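Putative platelet activating factor (Streptococcus pneumoniae, PDB 2HSJ) is of unknown function but, as a member of the GDSL-like lipase/acylhydrolase family, probably hydrolyses ester bonds in lipids or other acylated substrates. Local coordinates at residues E16-N28 and N62-N76. Sequence-based numbering, arbitrary orientation.
Sequences EQEKIQTKYRHLN and NRGIRGYQTGLLLEN
Tyr-24 and Arg-63 are stacked where the long N-terminal helix 3-30 packs along the outermost strand 60-64 of the parallel five-stranded sheet, in the three-layered alpha/beta/alpha fold of SGNH hydrolases. Residues 16-28 run roughly antiparallel to strand residues 62-64, and the chain then passes through a turn into helix 70-75. Packing is tight at the middle. Arg-63 bends at chi2 (-68°), which lays CD over one face of the Tyr-24 ring, 3.5 Å from the centroid, and the guanidinium flat over the same ring but off-centre, planes 8° apart. Ile-20 CG2 covers the opposite face. At the ring edge Tyr-24 OH donates to Gly-64 O across 2.6 Å. Ile-65 CG1 touches Tyr-24 CE2 and Ile-20 CG2, while its CD1 lies 3.6 Å from Gln-21 CG. Asn-28 OD1 receives both NE and NH2 of Arg-63 side-on; NH2 also meets Glu-52 of the second subunit, so this arginine joins helix, strand and the second subunit. The outer parts are looser: the partly exposed Glu-16 and Arg-66 make only a long salt bridge, OE1 to NH1 3.7 Å, the oxygen well out of the guanidinium plane, while Glu-46 takes NH2 of Arg-66. On the wetter side a water molecule bridges Gln-21 OE1 and Arg-25 NH1, and Arg-25 NH2 reaches Asn-76 OD1 at 3.0 Å, its NE being paired with Asp-78. Gln-21 NE2 donates to Tyr-68 OH, which also bonds His-80. From the helix, the extended Gln-17 reaches the type II turn of Ile-65 to Tyr-68, where NE2 meets a lone pair of Arg-66 O, 3.0 Å away and almost straight at 170°.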
loop_
_atom_site.group_PDB
_atom_site.type_symbol
_atom_site.label_atom_id
_atom_site.label_comp_id
_atom_site.label_asym_id
_atom_site.label_seq_id
_atom_site.Cartn_x
_atom_site.Cartn_y
_atom_site.Cartn_z
ATOM N N GLU D 16 20.656 -18.647 -14.767
ATOM C CA GLU D 16 20.266 -17.614 -13.795
ATOM C C GLU D 16 19.128 -16.736 -14.346
ATOM O O GLU D 16 18.164 -16.438 -13.634
ATOM C CB GLU D 16 21.457 -16.751 -13.384
ATOM C CG GLU D 16 22.507 -17.477 -12.549
ATOM C CD GLU D 16 21.926 -18.071 -11.282
ATOM O OE1 GLU D 16 21.598 -17.309 -10.352
ATOM O OE2 GLU D 16 21.800 -19.308 -11.215
ATOM N N GLN D 17 19.210 -16.346 -15.614
ATOM C CA GLN D 17 18.150 -15.521 -16.201
ATOM C C GLN D 17 16.812 -16.261 -16.219
ATOM O O GLN D 17 15.776 -15.694 -15.868
ATOM C CB GLN D 17 18.523 -15.072 -17.616
ATOM C CG GLN D 17 19.721 -14.131 -17.666
ATOM C CD GLN D 17 20.134 -13.823 -19.101
ATOM O OE1 GLN D 17 20.026 -14.687 -19.968
ATOM N NE2 GLN D 17 20.626 -12.620 -19.345
ATOM N N GLU D 18 16.840 -17.538 -16.612
ATOM C CA GLU D 18 15.649 -18.367 -16.636
ATOM C C GLU D 18 15.054 -18.536 -15.224
ATOM O O GLU D 18 13.829 -18.449 -15.056
ATOM C CB GLU D 18 15.990 -19.739 -17.228
ATOM C CG GLU D 18 14.830 -20.715 -17.261
ATOM C CD GLU D 18 15.237 -22.098 -17.748
ATOM O OE1 GLU D 18 16.129 -22.182 -18.642
ATOM O OE2 GLU D 18 14.673 -23.099 -17.234
ATOM N N LYS D 19 15.912 -18.718 -14.221
ATOM C CA LYS D 19 15.435 -18.805 -12.830
ATOM C C LYS D 19 14.747 -17.509 -12.393
ATOM O O LYS D 19 13.739 -17.541 -11.689
ATOM C CB LYS D 19 16.584 -19.125 -11.878
ATOM C CG LYS D 19 17.031 -20.572 -11.965
ATOM C CD LYS D 19 18.445 -20.798 -11.386
ATOM C CE LYS D 19 18.587 -20.321 -9.940
ATOM N NZ LYS D 19 19.982 -20.548 -9.404
ATOM N N ILE D 20 15.320 -16.371 -12.780
ATOM C CA ILE D 20 14.711 -15.103 -12.379
ATOM C C ILE D 20 13.406 -14.864 -13.127
ATOM O O ILE D 20 12.435 -14.401 -12.534
ATOM C CB ILE D 20 15.678 -13.919 -12.526
ATOM C CG1 ILE D 20 16.866 -14.133 -11.587
ATOM C CG2 ILE D 20 14.950 -12.609 -12.234
ATOM C CD1 ILE D 20 18.107 -13.284 -11.927
ATOM N N GLN D 21 13.361 -15.238 -14.408
ATOM C CA GLN D 21 12.097 -15.130 -15.133
ATOM C C GLN D 21 10.966 -15.956 -14.481
ATOM O O GLN D 21 9.817 -15.502 -14.367
ATOM C CB GLN D 21 12.329 -15.553 -16.583
ATOM C CG GLN D 21 13.156 -14.557 -17.341
ATOM C CD GLN D 21 13.727 -15.085 -18.638
ATOM O OE1 GLN D 21 13.853 -16.300 -18.827
ATOM N NE2 GLN D 21 14.118 -14.162 -19.531
ATOM N N THR D 22 11.310 -17.159 -14.024
ATOM C CA THR D 22 10.338 -18.014 -13.368
ATOM C C THR D 22 9.848 -17.374 -12.056
ATOM O O THR D 22 8.646 -17.345 -11.751
ATOM C CB THR D 22 10.953 -19.396 -13.118
ATOM O OG1 THR D 22 11.192 -20.024 -14.397
ATOM C CG2 THR D 22 10.015 -20.264 -12.251
ATOM N N LYS D 23 10.798 -16.840 -11.311
ATOM C CA LYS D 23 10.517 -16.146 -10.055
ATOM C C LYS D 23 9.547 -14.990 -10.315
ATOM O O LYS D 23 8.511 -14.863 -9.641
ATOM C CB LYS D 23 11.830 -15.618 -9.485
ATOM C CG LYS D 23 11.711 -14.950 -8.102
ATOM C CD LYS D 23 12.983 -14.291 -7.643
ATOM C CE LYS D 23 12.920 -13.925 -6.152
ATOM N NZ LYS D 23 14.143 -13.130 -5.722
ATOM N N TYR D 24 9.860 -14.152 -11.303
ATOM C CA TYR D 24 8.998 -13.024 -11.597
ATOM C C TYR D 24 7.611 -13.455 -12.066
ATOM O O TYR D 24 6.613 -12.858 -11.673
ATOM C CB TYR D 24 9.645 -12.203 -12.685
ATOM C CG TYR D 24 10.831 -11.358 -12.241
ATOM C CD1 TYR D 24 11.144 -11.170 -10.875
ATOM C CD2 TYR D 24 11.633 -10.723 -13.186
ATOM C CE1 TYR D 24 12.237 -10.349 -10.482
ATOM C CE2 TYR D 24 12.709 -9.927 -12.811
ATOM C CZ TYR D 24 13.003 -9.724 -11.472
ATOM O OH TYR D 24 14.075 -8.916 -11.107
ATOM N N ARG D 25 7.534 -14.496 -12.883
ATOM C CA ARG D 25 6.224 -14.916 -13.369
ATOM C C ARG D 25 5.315 -15.320 -12.216
ATOM O O ARG D 25 4.114 -15.016 -12.221
ATOM C CB ARG D 25 6.342 -16.016 -14.431
ATOM C CG ARG D 25 6.793 -15.456 -15.750
ATOM C CD ARG D 25 6.895 -16.558 -16.801
ATOM N NE ARG D 25 7.277 -15.936 -18.074
ATOM C CZ ARG D 25 8.415 -16.150 -18.725
ATOM N NH1 ARG D 25 9.300 -17.040 -18.274
ATOM N NH2 ARG D 25 8.644 -15.497 -19.860
ATOM N N HIS D 26 5.881 -15.980 -11.211
ATOM C CA HIS D 26 5.061 -16.382 -10.077
ATOM C C HIS D 26 4.742 -15.177 -9.176
ATOM O O HIS D 26 3.608 -15.013 -8.724
ATOM C CB HIS D 26 5.745 -17.479 -9.269
ATOM C CG HIS D 26 4.827 -18.190 -8.309
ATOM N ND1 HIS D 26 5.142 -19.427 -7.794
ATOM C CD2 HIS D 26 3.595 -17.887 -7.812
ATOM C CE1 HIS D 26 4.192 -19.827 -6.961
ATOM N NE2 HIS D 26 3.237 -18.912 -6.956
ATOM N N LEU D 27 5.730 -14.298 -8.939
ATOM C CA LEU D 27 5.435 -13.120 -8.140
ATOM C C LEU D 27 4.387 -12.232 -8.780
ATOM O O LEU D 27 3.592 -11.570 -8.076
ATOM C CB LEU D 27 6.701 -12.292 -7.913
ATOM C CG LEU D 27 7.641 -12.808 -6.847
ATOM C CD1 LEU D 27 8.905 -11.917 -6.889
ATOM C CD2 LEU D 27 6.998 -12.789 -5.464
ATOM N N ASN D 28 4.369 -12.160 -10.114
ATOM C CA ASN D 28 3.374 -11.340 -10.801
ATOM C C ASN D 28 1.947 -11.733 -10.400
ATOM O O ASN D 28 1.030 -10.891 -10.443
ATOM C CB ASN D 28 3.516 -11.508 -12.307
ATOM C CG ASN D 28 4.758 -10.858 -12.858
ATOM O OD1 ASN D 28 5.452 -10.116 -12.168
ATOM N ND2 ASN D 28 5.030 -11.111 -14.128
ATOM N N ASN D 62 11.004 -3.989 -8.795
ATOM C CA ASN D 62 12.151 -4.346 -9.616
ATOM C C ASN D 62 11.789 -5.517 -10.511
ATOM O O ASN D 62 11.448 -6.612 -10.035
ATOM C CB ASN D 62 13.300 -4.758 -8.705
ATOM C CG ASN D 62 14.631 -4.659 -9.403
ATOM O OD1 ASN D 62 14.783 -5.131 -10.521
ATOM N ND2 ASN D 62 15.609 -4.004 -8.758
ATOM N N ARG D 63 11.912 -5.294 -11.816
ATOM C CA ARG D 63 11.819 -6.399 -12.761
ATOM C C ARG D 63 13.052 -6.369 -13.685
ATOM O O ARG D 63 12.949 -6.608 -14.884
ATOM C CB ARG D 63 10.491 -6.333 -13.560
ATOM C CG ARG D 63 9.248 -6.796 -12.744
ATOM C CD ARG D 63 9.336 -8.289 -12.479
ATOM N NE ARG D 63 8.191 -8.873 -11.767
ATOM C CZ ARG D 63 8.102 -8.900 -10.431
ATOM N NH1 ARG D 63 9.053 -8.344 -9.667
ATOM N NH2 ARG D 63 7.035 -9.480 -9.843
ATOM N N GLY D 64 14.222 -6.157 -13.089
ATOM C CA GLY D 64 15.471 -6.222 -13.869
ATOM C C GLY D 64 16.093 -7.610 -13.827
ATOM O O GLY D 64 15.855 -8.398 -12.894
ATOM N N ILE D 65 16.904 -7.912 -14.838
ATOM C CA ILE D 65 17.613 -9.191 -14.908
ATOM C C ILE D 65 19.018 -8.984 -15.452
ATOM O O ILE D 65 19.207 -8.398 -16.537
ATOM C CB ILE D 65 16.878 -10.228 -15.795
ATOM C CG1 ILE D 65 15.459 -10.451 -15.280
ATOM C CG2 ILE D 65 17.685 -11.544 -15.872
ATOM C CD1 ILE D 65 14.695 -11.613 -15.896
ATOM N N ARG D 66 20.005 -9.483 -14.712
ATOM C CA ARG D 66 21.399 -9.370 -15.133
ATOM C C ARG D 66 21.601 -9.911 -16.539
ATOM O O ARG D 66 20.964 -10.878 -16.959
ATOM C CB ARG D 66 22.297 -10.137 -14.170
ATOM C CG ARG D 66 22.068 -11.681 -14.267
ATOM C CD ARG D 66 22.533 -12.436 -13.085
ATOM N NE ARG D 66 21.694 -12.184 -11.927
ATOM C CZ ARG D 66 21.829 -12.854 -10.797
ATOM N NH1 ARG D 66 22.737 -13.828 -10.722
ATOM N NH2 ARG D 66 21.064 -12.569 -9.761
ATOM N N GLY D 67 22.474 -9.233 -17.274
ATOM C CA GLY D 67 22.864 -9.664 -18.596
ATOM C C GLY D 67 21.805 -9.479 -19.677
ATOM O O GLY D 67 21.997 -9.946 -20.814
ATOM N N TYR D 68 20.701 -8.787 -19.368
ATOM C CA TYR D 68 19.580 -8.757 -20.326
ATOM C C TYR D 68 19.924 -7.880 -21.520
ATOM O O TYR D 68 20.699 -6.936 -21.407
ATOM C CB TYR D 68 18.341 -8.175 -19.675
ATOM C CG TYR D 68 17.103 -9.055 -19.694
ATOM C CD1 TYR D 68 17.190 -10.459 -19.655
ATOM C CD2 TYR D 68 15.823 -8.467 -19.666
ATOM C CE1 TYR D 68 16.010 -11.246 -19.606
ATOM C CE2 TYR D 68 14.676 -9.235 -19.603
ATOM C CZ TYR D 68 14.775 -10.595 -19.563
ATOM O OH TYR D 68 13.639 -11.342 -19.508
ATOM N N GLN D 69 19.335 -8.238 -22.640
ATOM C CA GLN D 69 19.455 -7.510 -23.895
ATOM C C GLN D 69 18.049 -7.285 -24.387
ATOM O O GLN D 69 17.126 -7.969 -23.967
ATOM C CB GLN D 69 20.190 -8.333 -24.940
ATOM C CG GLN D 69 21.621 -8.645 -24.588
ATOM C CD GLN D 69 22.219 -9.655 -25.551
ATOM O OE1 GLN D 69 22.699 -10.703 -25.142
ATOM N NE2 GLN D 69 22.178 -9.347 -26.833
ATOM N N THR D 70 17.893 -6.369 -25.339
ATOM C CA THR D 70 16.555 -6.008 -25.835
ATOM C C THR D 70 15.788 -7.212 -26.386
ATOM O O THR D 70 14.596 -7.347 -26.181
ATOM C CB THR D 70 16.595 -4.873 -26.916
ATOM O OG1 THR D 70 17.282 -5.341 -28.091
ATOM C CG2 THR D 70 17.264 -3.569 -26.350
ATOM N N GLY D 71 16.473 -8.099 -27.101
ATOM C CA GLY D 71 15.791 -9.277 -27.648
ATOM C C GLY D 71 15.252 -10.234 -26.592
ATOM O O GLY D 71 14.161 -10.796 -26.757
ATOM N N LEU D 72 16.015 -10.411 -25.505
ATOM C CA LEU D 72 15.601 -11.315 -24.435
ATOM C C LEU D 72 14.390 -10.732 -23.714
ATOM O O LEU D 72 13.443 -11.455 -23.351
ATOM C CB LEU D 72 16.742 -11.510 -23.428
ATOM C CG LEU D 72 18.053 -12.088 -23.958
ATOM C CD1 LEU D 72 19.139 -12.010 -22.858
ATOM C CD2 LEU D 72 17.858 -13.525 -24.431
ATOM N N LEU D 73 14.412 -9.415 -23.539
ATOM C CA LEU D 73 13.300 -8.736 -22.870
ATOM C C LEU D 73 12.028 -8.840 -23.687
ATOM O O LEU D 73 10.962 -9.147 -23.154
ATOM C CB LEU D 73 13.636 -7.265 -22.568
ATOM C CG LEU D 73 12.506 -6.357 -22.087
ATOM C CD1 LEU D 73 11.965 -6.938 -20.780
ATOM C CD2 LEU D 73 13.023 -4.931 -21.881
ATOM N N LEU D 74 12.141 -8.598 -24.985
ATOM C CA LEU D 74 10.974 -8.722 -25.841
ATOM C C LEU D 74 10.363 -10.130 -25.795
ATOM O O LEU D 74 9.152 -10.290 -25.638
ATOM C CB LEU D 74 11.332 -8.341 -27.286
ATOM C CG LEU D 74 10.190 -8.553 -28.291
ATOM C CD1 LEU D 74 8.953 -7.691 -27.956
ATOM C CD2 LEU D 74 10.694 -8.296 -29.708
ATOM N N GLU D 75 11.216 -11.145 -25.905
ATOM C CA GLU D 75 10.760 -12.529 -25.903
ATOM C C GLU D 75 10.038 -12.903 -24.601
ATOM O O GLU D 75 9.055 -13.655 -24.616
ATOM C CB GLU D 75 11.974 -13.438 -26.110
ATOM C CG GLU D 75 11.647 -14.878 -26.365
ATOM C CD GLU D 75 12.867 -15.780 -26.236
ATOM O OE1 GLU D 75 14.001 -15.310 -26.519
ATOM O OE2 GLU D 75 12.686 -16.955 -25.843
ATOM N N ASN D 76 10.518 -12.339 -23.483
ATOM C CA ASN D 76 10.018 -12.685 -22.156
ATOM C C ASN D 76 9.296 -11.542 -21.478
ATOM O O ASN D 76 9.250 -11.489 -20.254
ATOM C CB ASN D 76 11.174 -13.138 -21.285
ATOM C CG ASN D 76 11.740 -14.446 -21.767
ATOM O OD1 ASN D 76 11.176 -15.511 -21.498
ATOM N ND2 ASN D 76 12.810 -14.374 -22.552
HETATM O O HOH W 1 11.770 -17.999 -19.412
#